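Local coordinates for glycerol uptake operon antiterminator-related protein (Thermotoga maritima, PDB 1VKF) that is of unknown detailed function but, with a TIM-barrel fold and kinship to glycerol-3-phosphate responsive antiterminators, probably helps regulate transcription of glycerol uptake genes, at residues Ala140-Val143 with Ala144-Ile147; Leu38-Ile42 with Leu43-Phe47; Ser177-Ile180 with Leu181-Met184; Glu71-Glu74 with Ala75-Val79. All blocks are in the same frame, centred on the assembly; numbering follows the deposited sequence. Where two conformers were deposited one is given.

Interaction 1 (Ala140-Val143 with Ala144-Ile147); sequences APKV and ARKI
A144 N bonds to A140 O at 2.8 Å and R145 N to P141 O at 3.0 Å, two i to i+4 bonds of the short helix 140-144 on the outside of the TIM barrel. Beyond them the chain winds tighter into a type I turn from A144 to I147, closed by I147 N on A144 O. K146 N comes back only three residues, to V143 O at 2.9 Å, approaching from well above the carbonyl plane, and I147 N adds a weak bond of 3.4 Å to the same oxygen. The R145 side chain doubles back along the first helical turn: CG lies beside the backbone N (chi1 -75°), and a bend at chi3 lays one face of the guanidinium over P141 O, 3.8 Å from the plane. The same face overlies K142 N; NH1 nears P141 CB, while NH2 lies 4.0 Å from K142 CG where the two long chains pass. H170 touches both P141 and R145. Towards the barrel, A140, A144 and I147 rest on V152 of strand 151-155, V143 meets V134 and V117, and I121 of helix 114-127 touches K146 and I147. I147 turns CG1 between its own N and carbonyl carbon (chi1 51°), which brings CG1 to 3.4 Å from V143 O and sets CD1 alongside V143, 4.2 Å from CG1 of that valine.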
# COMPACT_ATOMS: atom_id res chain seq x y z
N ALA A 140 14.08 -0.18 -0.88
CA ALA A 140 13.35 0.27 0.31
C ALA A 140 14.23 0.43 1.56
O ALA A 140 14.08 1.41 2.27
CB ALA A 140 12.13 -0.59 0.61
N PRO A 141 15.13 -0.50 1.85
CA PRO A 141 16.02 -0.35 3.02
C PRO A 141 16.84 0.93 3.00
O PRO A 141 16.93 1.60 4.03
CB PRO A 141 16.89 -1.58 2.94
CG PRO A 141 15.98 -2.61 2.28
CD PRO A 141 15.30 -1.81 1.20
N LYS A 142 17.37 1.27 1.83
CA LYS A 142 18.16 2.49 1.64
C LYS A 142 17.35 3.69 1.99
O LYS A 142 17.86 4.62 2.62
CB LYS A 142 18.55 2.68 0.18
CG LYS A 142 19.52 1.79 -0.35
CD LYS A 142 20.27 2.48 -1.50
CE LYS A 142 21.70 2.00 -1.54
NZ LYS A 142 22.18 1.96 -2.91
N VAL A 143 16.12 3.72 1.49
CA VAL A 143 15.23 4.84 1.73
C VAL A 143 14.82 4.88 3.21
O VAL A 143 14.83 5.95 3.83
CB VAL A 143 14.00 4.78 0.81
CG1 VAL A 143 13.01 5.83 1.16
CG2 VAL A 143 14.45 4.92 -0.64
N ALA A 144 14.54 3.71 3.78
CA ALA A 144 14.08 3.63 5.18
C ALA A 144 15.12 4.23 6.12
O ALA A 144 14.77 4.88 7.11
CB ALA A 144 13.81 2.19 5.60
N ARG A 145 16.39 3.98 5.84
CA ARG A 145 17.48 4.52 6.68
C ARG A 145 17.50 6.04 6.72
O ARG A 145 18.04 6.63 7.69
CB ARG A 145 18.84 4.00 6.20
CG ARG A 145 19.10 2.54 6.58
CD ARG A 145 20.52 2.03 6.29
NE ARG A 145 20.74 1.63 4.88
CZ ARG A 145 20.63 0.39 4.38
NH1 ARG A 145 20.28 -0.65 5.14
NH2 ARG A 145 20.87 0.18 3.09
N LYS A 146 16.96 6.68 5.69
CA LYS A 146 16.91 8.14 5.60
C LYS A 146 15.69 8.77 6.27
O LYS A 146 15.64 9.98 6.45
CB LYS A 146 17.00 8.59 4.14
CG LYS A 146 18.21 8.02 3.39
CD LYS A 146 19.41 8.95 3.34
CE LYS A 146 20.60 8.32 2.56
NZ LYS A 146 21.11 9.17 1.46
N ILE A 147 14.68 7.95 6.60
CA ILE A 147 13.46 8.41 7.25
C ILE A 147 13.16 7.61 8.50
O ILE A 147 12.07 7.05 8.64
CB ILE A 147 12.27 8.44 6.26
CG1 ILE A 147 12.09 7.11 5.50
CG2 ILE A 147 12.45 9.60 5.27
CD1 ILE A 147 10.92 7.11 4.57

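Interaction 2 (Leu38-Ile42 with Leu43-Phe47)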
# COMPACT_ATOMS: atom_id res chain seq x y z
N LEU A 38 -5.13 -3.87 -5.29
CA LEU A 38 -4.40 -3.01 -6.20
C LEU A 38 -5.11 -2.70 -7.51
O LEU A 38 -4.65 -1.82 -8.26
CB LEU A 38 -3.03 -3.62 -6.51
CG LEU A 38 -2.15 -3.76 -5.26
CD1 LEU A 38 -0.80 -4.28 -5.71
CD2 LEU A 38 -1.97 -2.45 -4.50
N LYS A 39 -6.24 -3.36 -7.74
CA LYS A 39 -7.10 -3.02 -8.87
C LYS A 39 -8.54 -3.38 -8.54
O LYS A 39 -8.83 -4.42 -7.95
CB LYS A 39 -6.65 -3.81 -10.11
CG LYS A 39 -7.40 -3.47 -11.42
CD LYS A 39 -6.93 -4.35 -12.60
CE LYS A 39 -7.61 -3.89 -13.88
NZ LYS A 39 -7.01 -4.52 -15.07
N SER A 40 -9.44 -2.52 -8.96
CA SER A 40 -10.85 -2.83 -8.87
C SER A 40 -11.55 -1.91 -9.86
O SER A 40 -10.91 -1.34 -10.76
CB SER A 40 -11.38 -2.62 -7.40
OG SER A 40 -12.76 -2.98 -7.27
N ASP A 41 -12.84 -1.69 -9.65
CA ASP A 41 -13.61 -0.72 -10.46
C ASP A 41 -14.74 -0.18 -9.59
O ASP A 41 -15.13 -0.77 -8.59
CB ASP A 41 -14.04 -1.28 -11.83
CG ASP A 41 -15.11 -2.35 -11.75
OD1 ASP A 41 -16.24 -2.09 -11.32
OD2 ASP A 41 -14.86 -3.48 -12.15
N ILE A 42 -15.29 0.93 -10.04
CA ILE A 42 -16.22 1.66 -9.25
C ILE A 42 -17.55 0.92 -9.05
O ILE A 42 -18.21 1.11 -8.01
CB ILE A 42 -16.42 3.05 -9.91
CG1 ILE A 42 -17.03 4.01 -8.93
CG2 ILE A 42 -17.28 2.94 -11.16
CD1 ILE A 42 -17.03 5.45 -9.47
N LEU A 43 -17.89 0.03 -9.97
CA LEU A 43 -19.16 -0.69 -9.94
C LEU A 43 -19.01 -1.83 -8.95
O LEU A 43 -20.03 -2.27 -8.42
CB LEU A 43 -19.47 -1.25 -11.33
CG LEU A 43 -19.63 -0.16 -12.44
CD1 LEU A 43 -19.81 -0.78 -13.85
CD2 LEU A 43 -20.82 0.61 -12.08
N ASN A 44 -17.81 -2.36 -8.82
CA ASN A 44 -17.67 -3.61 -8.06
C ASN A 44 -16.84 -3.54 -6.81
O ASN A 44 -16.70 -4.59 -6.13
CB ASN A 44 -17.11 -4.70 -8.97
CG ASN A 44 -18.09 -5.14 -10.08
OD1 ASN A 44 -18.94 -5.98 -9.86
ND2 ASN A 44 -17.96 -4.56 -11.23
N LEU A 45 -16.32 -2.35 -6.45
CA LEU A 45 -15.38 -2.21 -5.38
C LEU A 45 -16.03 -2.68 -4.07
O LEU A 45 -15.43 -3.39 -3.26
CB LEU A 45 -14.95 -0.77 -5.24
CG LEU A 45 -14.01 -0.47 -4.06
CD1 LEU A 45 -12.72 -1.20 -4.12
CD2 LEU A 45 -13.83 1.04 -3.93
N LYS A 46 -17.29 -2.30 -3.87
CA LYS A 46 -17.96 -2.66 -2.63
C LYS A 46 -18.08 -4.19 -2.47
O LYS A 46 -17.94 -4.71 -1.37
CB LYS A 46 -19.35 -2.01 -2.58
CG LYS A 46 -20.01 -2.18 -1.18
CD LYS A 46 -21.45 -1.64 -1.15
CE LYS A 46 -21.92 -1.46 0.29
NZ LYS A 46 -21.22 -0.31 0.95
N PHE A 47 -18.31 -4.91 -3.54
CA PHE A 47 -18.42 -6.35 -3.48
C PHE A 47 -17.07 -7.00 -3.22
O PHE A 47 -16.94 -7.96 -2.47
CB PHE A 47 -18.95 -6.90 -4.78
CG PHE A 47 -20.27 -6.30 -5.21
CD1 PHE A 47 -21.35 -6.22 -4.34
CD2 PHE A 47 -20.44 -5.85 -6.52
CE1 PHE A 47 -22.56 -5.68 -4.75
CE2 PHE A 47 -21.66 -5.30 -6.94
CZ PHE A 47 -22.71 -5.21 -6.05
O HOH W 1 -18.57 -0.22 -5.52
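D41 OD1 takes the side-chain amide of N44 on its syn lone pair, with ND2 at 3.0 Å and an N-H...O angle of 160°. The oxygen lies close to the plane of that amide, whereas the carboxylate and amide planes stand nearly perpendicular, 84° apart; ND2 makes a further weak bond to OD2. OD1 also receives weak bonds from two backbone amides, L43 N and N44 N, each at 3.0 Å. A chi1 of 70° sets the D41 carboxylate between its own N and carbonyl carbon, folded toward the turn that follows. N44 N bonds D41 O as well, at 3.1 Å from above the carbonyl plane. Water 1 bridges the loop to the helix, donating to I42 O at 2.8 Å and accepting from K46 N at 2.9 Å. Further out, S40 OG, hydrogen-bonded to H48 ND1, sits 3.6 Å from L45 CD1, and L45 packs on V61, V79 and A82. I42 CG2 touches L43 CG, and I42 also meets F78 of helix 73-82. Between strand 34-41 and helix 45-54 of this beta-alpha-beta unit, one carboxylate oxygen thus gathers three N-H groups, one firmly and two weakly, which probably helps hold the link in its turn.

Interaction 3 (Ser177-Ile180 with Leu181-Met184)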
# COMPACT_ATOMS: atom_id res chain seq x y z
N SER A 177 2.08 -10.11 -4.18
CA SER A 177 1.00 -11.05 -4.61
C SER A 177 1.49 -12.51 -4.63
O SER A 177 0.73 -13.44 -4.99
CB SER A 177 0.40 -10.66 -5.97
OG SER A 177 1.32 -10.87 -7.03
N SER A 178 2.73 -12.74 -4.22
CA SER A 178 3.29 -14.10 -4.22
C SER A 178 2.78 -14.98 -3.08
O SER A 178 3.03 -14.73 -1.91
CB SER A 178 4.83 -14.04 -4.20
OG SER A 178 5.38 -15.31 -3.87
N ARG A 179 2.03 -16.01 -3.45
CA ARG A 179 1.46 -16.92 -2.49
C ARG A 179 2.55 -17.64 -1.72
O ARG A 179 2.36 -17.99 -0.57
CB ARG A 179 0.57 -17.93 -3.24
CG ARG A 179 -0.88 -17.48 -3.34
CD ARG A 179 -1.10 -16.15 -3.99
NE ARG A 179 -2.54 -15.92 -4.22
CZ ARG A 179 -3.04 -14.86 -4.84
NH1 ARG A 179 -2.24 -13.89 -5.30
NH2 ARG A 179 -4.37 -14.74 -4.99
N ILE A 180 3.71 -17.85 -2.35
CA ILE A 180 4.81 -18.48 -1.65
C ILE A 180 5.30 -17.57 -0.52
O ILE A 180 5.49 -18.03 0.59
CB ILE A 180 5.97 -18.75 -2.63
CG1 ILE A 180 5.57 -19.89 -3.56
CG2 ILE A 180 7.26 -19.04 -1.88
CD1 ILE A 180 6.34 -19.89 -4.91
N LEU A 181 5.46 -16.28 -0.81
CA LEU A 181 5.89 -15.35 0.23
C LEU A 181 4.85 -15.20 1.34
O LEU A 181 5.20 -15.01 2.53
CB LEU A 181 6.27 -13.97 -0.33
CG LEU A 181 7.45 -13.97 -1.31
CD1 LEU A 181 7.74 -12.55 -1.79
CD2 LEU A 181 8.68 -14.61 -0.65
N TRP A 182 3.58 -15.34 1.00
CA TRP A 182 2.51 -15.25 2.02
C TRP A 182 2.68 -16.31 3.12
O TRP A 182 2.25 -16.09 4.26
CB TRP A 182 1.14 -15.41 1.40
CG TRP A 182 0.71 -14.32 0.46
CD1 TRP A 182 1.40 -13.21 0.08
CD2 TRP A 182 -0.54 -14.28 -0.25
NE1 TRP A 182 0.67 -12.48 -0.82
CE2 TRP A 182 -0.52 -13.11 -1.05
CE3 TRP A 182 -1.67 -15.11 -0.29
CZ2 TRP A 182 -1.60 -12.74 -1.85
CZ3 TRP A 182 -2.73 -14.76 -1.10
CH2 TRP A 182 -2.68 -13.59 -1.88
N LYS A 183 3.33 -17.41 2.78
CA LYS A 183 3.47 -18.55 3.68
C LYS A 183 4.75 -18.53 4.47
O LYS A 183 4.93 -19.35 5.35
CB LYS A 183 3.41 -19.84 2.85
CG LYS A 183 2.05 -20.16 2.29
CD LYS A 183 2.09 -21.45 1.49
CE LYS A 183 0.97 -21.55 0.47
NZ LYS A 183 -0.40 -21.51 1.08
N MSE A 184 5.68 -17.61 4.17
CA MSE A 184 7.06 -17.81 4.66
C MSE A 184 7.13 -17.68 6.18
O MSE A 184 6.31 -16.97 6.77
CB MSE A 184 8.01 -16.84 3.96
CG MSE A 184 7.83 -15.43 4.37
SE MSE A 184 9.08 -14.27 3.25
CE MSE A 184 10.63 -14.81 4.05
O HOH W 2 -0.34 -18.64 0.16
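W182 N donates to S178 O at 3.0 Å, in the carbonyl plane, an i to i+4 bond of the short C-terminal helix 179-182. The same oxygen lies over a face of the W182 indole, 3.0 Å from CD1. S178 is also the N-cap: its OG, anti to the backbone N (chi1 166°), accepts a nearly straight bond from L181 N at 3.2 Å, and lies against L181 CG. K183 N closes a tighter turn on I180 O. R179 runs side by side with W182 over that indole face. R179 CD makes a CH-pi contact 3.7 Å from the centroid of the W182 six-membered ring, and beyond it the guanidinium, 21° from parallel to the indole, places R179 CZ 3.2 Å from W182 CH2. A bend at chi2 (56°) turns the arginine chain over the ring. R179 NH1 bonds S177 O at 3.0 Å, edge-on and on a carbonyl lone pair, while NH2 reaches I27 O and W182 NE1 bonds T176 O. W182 rests on I17, A19 and L21 of strand 16-21, laying this last helix against the outside of the TIM barrel. Water 2 joins R179 O to K183 NZ, which forms a salt bridge with E31. Two backbone carbonyls thus fix the rotation of a guanidinium whose face is shielded by an aromatic ring, and the buried indole has its own N-H satisfied.

Interaction 4 (Glu71-Glu74 with Ala75-Val79)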
# COMPACT_ATOMS: atom_id res chain seq x y z
N GLU A 71 -10.13 11.53 -8.66
CA GLU A 71 -9.25 11.89 -7.56
C GLU A 71 -10.00 12.83 -6.65
O GLU A 71 -11.01 13.43 -7.05
CB GLU A 71 -7.94 12.48 -8.09
CG GLU A 71 -8.02 13.77 -8.84
CD GLU A 71 -6.64 14.20 -9.38
OE1 GLU A 71 -5.77 13.32 -9.59
OE2 GLU A 71 -6.44 15.40 -9.59
N GLY A 72 -9.50 12.96 -5.44
CA GLY A 72 -9.99 13.95 -4.52
C GLY A 72 -10.97 13.47 -3.48
O GLY A 72 -11.15 12.29 -3.29
N GLU A 73 -11.52 14.42 -2.73
CA GLU A 73 -12.27 14.13 -1.52
C GLU A 73 -13.45 13.19 -1.72
O GLU A 73 -13.67 12.27 -0.95
CB GLU A 73 -12.72 15.42 -0.88
CG GLU A 73 -13.18 15.27 0.56
CD GLU A 73 -13.13 16.58 1.32
OE1 GLU A 73 -13.47 17.61 0.71
OE2 GLU A 73 -12.75 16.59 2.49
N GLU A 74 -14.27 13.48 -2.72
CA GLU A 74 -15.42 12.63 -3.02
C GLU A 74 -15.02 11.19 -3.40
O GLU A 74 -15.64 10.25 -2.91
CB GLU A 74 -16.31 13.26 -4.10
CG GLU A 74 -16.84 14.64 -3.77
CD GLU A 74 -15.91 15.81 -4.09
OE1 GLU A 74 -14.73 15.62 -4.48
OE2 GLU A 74 -16.37 16.96 -3.91
N ALA A 75 -13.95 11.03 -4.19
CA ALA A 75 -13.42 9.72 -4.50
C ALA A 75 -12.96 8.97 -3.26
O ALA A 75 -13.26 7.79 -3.06
CB ALA A 75 -12.31 9.80 -5.51
N ILE A 76 -12.25 9.67 -2.37
CA ILE A 76 -11.76 9.03 -1.14
C ILE A 76 -12.92 8.60 -0.24
O ILE A 76 -12.93 7.46 0.28
CB ILE A 76 -10.83 9.98 -0.35
CG1 ILE A 76 -9.53 10.28 -1.09
CG2 ILE A 76 -10.55 9.41 1.02
CD1 ILE A 76 -8.91 11.60 -0.70
N LEU A 77 -13.93 9.47 -0.10
CA LEU A 77 -15.15 9.15 0.67
C LEU A 77 -15.93 8.00 0.03
O LEU A 77 -16.49 7.20 0.78
CB LEU A 77 -16.08 10.35 0.85
CG LEU A 77 -15.45 11.43 1.72
CD1 LEU A 77 -16.35 12.66 1.76
CD2 LEU A 77 -15.12 10.88 3.10
N PHE A 78 -15.94 7.83 -1.31
CA PHE A 78 -16.54 6.72 -1.95
C PHE A 78 -15.87 5.40 -1.60
O PHE A 78 -16.54 4.41 -1.31
CB PHE A 78 -16.49 6.92 -3.48
CG PHE A 78 -17.10 5.84 -4.28
CD1 PHE A 78 -16.32 4.77 -4.62
CD2 PHE A 78 -18.43 5.90 -4.64
CE1 PHE A 78 -16.87 3.72 -5.39
CE2 PHE A 78 -19.00 4.88 -5.41
CZ PHE A 78 -18.21 3.78 -5.76
N VAL A 79 -14.54 5.42 -1.58
CA VAL A 79 -13.79 4.24 -1.25
C VAL A 79 -14.04 3.88 0.26
O VAL A 79 -14.18 2.70 0.58
CB VAL A 79 -12.28 4.47 -1.58
CG1 VAL A 79 -11.46 3.33 -1.03
CG2 VAL A 79 -12.12 4.58 -3.09
O HOH W 3 -13.23 13.51 -5.58
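Among the backbone bonds, I76 N meets G72 O at 3.0 Å, L77 N meets E73 O at 2.9 Å and F78 N meets E74 O at 2.9 Å, three consecutive i to i+4 links of helix 73-82. G72 holds the N-cap position at phi 99°, psi -173°, a backbone shape that glycine adopts readily because it has no CB to meet the carbonyl oxygen of E71. G72 N is bonded to N94 OD1 of helix 92-100. Water takes over part of the capping: water 3 accepts from A75 N at 2.9 Å, donates to E71 O at 2.7 Å and donates to E74 OE1 at 2.8 Å. E74 reaches it by folding back, CG beside the backbone N and the chain bent at chi2 (84°), which brings OE1 back to the water beside A75 N. A negative group at this end would probably interact favourably with the helix dipole. E73 OE2 bonds N101 ND2. Carbon atoms also pack against carbonyl oxygens of the first turn. I76 lays CG1 and CD1 against G72 O, with CG1 at 3.4 Å, L77 CG leans on E73 O at 3.3 Å, and A75 CB lies against G72 O and near the carbonyl carbon of E71. The apolar contacts are those of I76 with V97, M63 and I103, while L77 CD1 approaches E73 CG. The arrangement is a helix N-terminus with glycine at the N-cap position and a water-mediated side-chain contact, opening one of the outer helices of the TIM barrel.

Along the chain the four contacts follow in series, none nested in or crossing another, each closing a local turn within one TIM barrel. Interaction 2 turns strand 34-41 into helix 45-54; interaction 4 starts helix 73-82; interaction 1 spans the short helix 140-144 and the turn after it, ahead of strand 151-155; interaction 3 forms the last helix, after strand 173-176. Only interactions 2 and 4 touch: I42 CG1 lies 3.4 Å from F78 CZ, and L45 CD2 lies 4.0 Å from V79 CG2, so the start of helix 45-54 and the loop before it pack on helix 73-82. Interaction 1 lies on the opposite side of the chain's centre from both. Interaction 3 approaches interaction 2 to about 6 Å between nearest atoms.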